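Local coordinates for carbohydrate binding module family 33 and 10 domain protein (Teredinibacter turnerae, PDB 6RW7), which is a copper-dependent lytic polysaccharide monooxygenase of family AA10, whose N-terminal oxygenase domain, modelled here, probably binds cellulose and cleaves its chains oxidatively, at residues 56-59 and 60-64; 131-134 and 135-138. All blocks are in the same frame, centred on the assembly; numbering follows the deposited sequence. Where two conformers were deposited one is given.

Contact 1 of 2, residues 56-59 and 60-64; sequences EGRK and VVKGT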
# COMPACT_ATOMS: atom_id res chain seq x y z
N GLU A 56 -5.64 -13.23 6.94
CA GLU A 56 -4.17 -13.28 7.10
C GLU A 56 -3.42 -12.68 5.89
O GLU A 56 -2.18 -12.70 5.88
CB GLU A 56 -3.77 -14.73 7.35
CG GLU A 56 -4.26 -15.28 8.69
CD GLU A 56 -4.21 -16.80 8.74
OE1 GLU A 56 -5.03 -17.45 8.06
OE2 GLU A 56 -3.33 -17.33 9.45
N GLY A 57 -4.12 -12.15 4.89
CA GLY A 57 -3.49 -11.45 3.77
C GLY A 57 -2.86 -12.39 2.76
O GLY A 57 -3.11 -13.62 2.79
N ARG A 58 -2.06 -11.82 1.88
CA ARG A 58 -1.54 -12.49 0.67
C ARG A 58 -0.64 -13.70 1.00
O ARG A 58 -0.57 -14.56 0.15
CB ARG A 58 -0.80 -11.47 -0.20
CG ARG A 58 -0.18 -12.08 -1.46
CD ARG A 58 -1.19 -12.60 -2.43
NE ARG A 58 -0.49 -13.29 -3.51
CZ ARG A 58 -1.06 -14.00 -4.47
NH1 ARG A 58 -2.38 -14.15 -4.51
NH2 ARG A 58 -0.30 -14.61 -5.37
N LYS A 59 -0.03 -13.79 2.17
CA LYS A 59 0.77 -15.00 2.51
C LYS A 59 -0.15 -16.22 2.51
O LYS A 59 0.38 -17.32 2.23
CB LYS A 59 1.46 -14.85 3.85
CG LYS A 59 2.62 -13.86 3.78
CD LYS A 59 3.42 -13.83 5.05
CE LYS A 59 2.67 -13.18 6.19
NZ LYS A 59 3.45 -13.26 7.45
N VAL A 60 -1.42 -16.03 2.83
CA VAL A 60 -2.40 -17.13 3.00
C VAL A 60 -3.45 -17.10 1.90
O VAL A 60 -3.80 -18.18 1.38
CB VAL A 60 -3.02 -17.05 4.41
CG1 VAL A 60 -4.17 -18.05 4.58
CG2 VAL A 60 -1.94 -17.25 5.45
N VAL A 61 -4.04 -15.94 1.63
CA VAL A 61 -5.23 -15.78 0.76
C VAL A 61 -4.71 -15.55 -0.66
O VAL A 61 -4.19 -14.45 -0.90
CB VAL A 61 -6.07 -14.58 1.23
CG1 VAL A 61 -7.25 -14.34 0.30
CG2 VAL A 61 -6.49 -14.74 2.69
N LYS A 62 -4.82 -16.53 -1.56
CA LYS A 62 -4.18 -16.47 -2.90
C LYS A 62 -5.18 -16.15 -4.01
O LYS A 62 -4.74 -15.92 -5.14
CB LYS A 62 -3.48 -17.79 -3.22
CG LYS A 62 -2.39 -18.16 -2.24
CD LYS A 62 -1.31 -17.12 -2.15
CE LYS A 62 -0.16 -17.59 -1.31
NZ LYS A 62 0.84 -16.53 -1.17
N GLY A 63 -6.48 -16.14 -3.72
CA GLY A 63 -7.49 -16.16 -4.78
C GLY A 63 -8.09 -14.80 -5.08
O GLY A 63 -9.12 -14.80 -5.70
N THR A 64 -7.52 -13.67 -4.66
CA THR A 64 -8.20 -12.38 -4.95
C THR A 64 -8.10 -12.02 -6.43
O THR A 64 -7.06 -12.29 -7.06
CB THR A 64 -7.75 -11.20 -4.10
OG1 THR A 64 -6.39 -10.86 -4.36
CG2 THR A 64 -7.96 -11.46 -2.63
O HOH W 1 -4.83 -13.03 -3.28
O HOH W 2 2.10 -15.82 -3.53
O HOH W 3 -2.03 -16.21 -7.14

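Contact 2 of 2, residues 131-134 and 135-138; sequences LTWA and DFED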
# COMPACT_ATOMS: atom_id res chain seq x y z
N LEU A 131 -3.25 -4.35 -12.14
CA LEU A 131 -2.20 -5.27 -11.65
C LEU A 131 -2.81 -6.67 -11.47
O LEU A 131 -4.01 -6.80 -11.17
CB LEU A 131 -1.66 -4.73 -10.33
CG LEU A 131 -0.92 -3.40 -10.43
CD1 LEU A 131 -0.70 -2.82 -9.03
CD2 LEU A 131 0.39 -3.58 -11.18
N THR A 132 -1.99 -7.69 -11.68
CA THR A 132 -2.33 -9.10 -11.44
C THR A 132 -1.27 -9.68 -10.53
O THR A 132 -0.16 -9.09 -10.43
CB THR A 132 -2.39 -9.92 -12.74
OG1 THR A 132 -1.05 -10.12 -13.21
CG2 THR A 132 -3.22 -9.25 -13.81
N TRP A 133 -1.56 -10.82 -9.92
CA TRP A 133 -0.58 -11.50 -9.04
C TRP A 133 0.64 -11.94 -9.85
O TRP A 133 1.74 -12.00 -9.28
CB TRP A 133 -1.22 -12.63 -8.23
CG TRP A 133 -2.17 -12.06 -7.24
CD1 TRP A 133 -3.52 -12.23 -7.20
CD2 TRP A 133 -1.85 -11.14 -6.18
NE1 TRP A 133 -4.06 -11.50 -6.20
CE2 TRP A 133 -3.07 -10.81 -5.55
CE3 TRP A 133 -0.67 -10.57 -5.69
CZ2 TRP A 133 -3.15 -9.95 -4.47
CZ3 TRP A 133 -0.74 -9.72 -4.61
CH2 TRP A 133 -1.97 -9.39 -4.02
N ALA A 134 0.48 -12.20 -11.15
CA ALA A 134 1.62 -12.60 -12.01
C ALA A 134 2.64 -11.46 -12.09
O ALA A 134 3.79 -11.73 -12.39
CB ALA A 134 1.10 -12.97 -13.38
N ASP A 135 2.25 -10.21 -11.81
CA ASP A 135 3.18 -9.05 -11.83
C ASP A 135 4.10 -9.07 -10.60
O ASP A 135 5.12 -8.38 -10.64
CB ASP A 135 2.42 -7.74 -11.83
CG ASP A 135 1.59 -7.49 -13.08
OD1 ASP A 135 2.06 -7.92 -14.17
OD2 ASP A 135 0.50 -6.85 -12.97
N PHE A 136 3.72 -9.78 -9.53
CA PHE A 136 4.38 -9.66 -8.21
C PHE A 136 5.18 -10.90 -7.88
O PHE A 136 4.85 -12.02 -8.32
CB PHE A 136 3.35 -9.43 -7.10
CG PHE A 136 2.85 -8.01 -7.11
CD1 PHE A 136 1.78 -7.61 -7.90
CD2 PHE A 136 3.47 -7.06 -6.31
CE1 PHE A 136 1.37 -6.29 -7.94
CE2 PHE A 136 3.05 -5.75 -6.35
CZ PHE A 136 1.99 -5.37 -7.14
N GLU A 137 6.25 -10.68 -7.12
CA GLU A 137 7.02 -11.78 -6.48
C GLU A 137 6.06 -12.63 -5.64
O GLU A 137 5.12 -12.07 -5.02
CB GLU A 137 8.13 -11.21 -5.60
CG GLU A 137 9.22 -10.50 -6.38
CD GLU A 137 10.49 -10.26 -5.57
OE1 GLU A 137 10.38 -9.97 -4.34
OE2 GLU A 137 11.60 -10.37 -6.18
N ASP A 138 6.29 -13.93 -5.63
CA ASP A 138 5.42 -14.88 -4.90
C ASP A 138 5.58 -14.71 -3.39
O ASP A 138 4.62 -15.03 -2.71
CB ASP A 138 5.75 -16.31 -5.31
CG ASP A 138 5.36 -16.60 -6.75
OD1 ASP A 138 4.49 -15.86 -7.30
OD2 ASP A 138 5.94 -17.53 -7.32
O HOH W 4 0.01 -8.96 -15.49

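Contact 1 of 2, residues 56-59 and 60-64
A tight helix-like turn in the long loop after strand 52-54 brings Gly-57 and Arg-58 against Val-60, Val-61 and Lys-62. Gly-57 O accepts two backbone bonds, from Val-60 N at 2.9 Å and from Val-61 N at 2.8 Å; the two donors arrive from opposite faces of the carbonyl plane, and the second bond is nearly straight (175°). Gly-57 itself has a positive phi, which favours glycine. CG2 of Val-60 rests on Glu-56 CB at 3.6 Å. The long side chains of Arg-58 and Lys-62 cross at about a right angle: a bend at chi2 (-59°) carries the lysine across one guanidinium face, CD lying 3.9 Å from Arg-58 CZ, while the indole of Trp-133 makes a cation-pi contact on the opposite face. Lys-62 NZ then ends on Arg-58 O at 2.8 Å, and Arg-58 NH1 answers with a weak bond to Lys-62 O. One water at the guanidinium edge joins NH1 to Val-61 O; another, held by NH2, reaches Lys-62 O only weakly. The two like charges stand 4.2 Å apart, Arg-58 NE to Lys-62 NZ, a proximity probably made tolerable by the carbonyl, the waters and the aromatic ring.

Contact 2 of 2, residues 131-134 and 135-138
Asp-135 folds back onto the backbone of Thr-132 in a local contact around a short 3-10 turn, set in the loop between strands 111-118 and 142-145. Its OD2 takes the N-H of Thr-132 at 2.9 Å in a nearly straight bond (168°), the donor standing above the carboxylate plane. The chain answers in the other direction, Asp-135 N donating to Thr-132 O at 3.0 Å, and one residue further on Phe-136 N repeats the step to Trp-133 O. CG of Asp-135 is swung away from its own carbonyl carbon (chi1 -65°), which lays the carboxylate beside Thr-132 and across the side chain of Leu-131, whose CD2 is 3.7 Å from OD2. A water joins the remaining oxygen, OD1, to Thr-132 OG1. OD2 also forms a salt bridge with Arg-129, so one oxygen serves both a charge and a backbone N-H. With an alanine here, Arg-129 would probably lose its carboxylate mate and Thr-132 N its acceptor, leaving the start of the turn freer to move. The aromatic ring of Phe-136 is met edge-on: Thr-132 O lies in its plane, 3.5 Å from CD1, and Leu-131 CD1 touches CZ at 4.2 Å. Phe-136 CB, for its part, sits at the edge of the Trp-133 indole. Leu-131 and Phe-136 both pack on Val-180 of strand 178-187, Phe-136 and Trp-133 reach Phe-182 of the same strand, and beyond the turn Glu-137 pairs through its backbone with Ile-118 at the end of strand 111-118.

Overall arrangement
Contact 1 precedes contact 2 along the chain, and their centres lie about 12 Å apart on the same side of the chain's centre. They belong to different loops, one after strand 52-54 and the other after strand 111-118, yet they meet directly through Trp-133: its NE1 is 3.0 Å from Thr-64 OG1, probably a hydrogen bond, and its CD2 is 3.4 Å from Arg-58 CZ. Both lean on the mixed sheet, contact 1 through Tyr-117 and Glu-184, contact 2 through strand 178-187, so Trp-133 joins two loops far apart in sequence over one sheet of the domain. Gly-57 lies about 11 Å from the side chain of Glu-193, a copper-binding residue of this protein although it holds no copper within this chain, whereas 131-138 is away from the known metal sites.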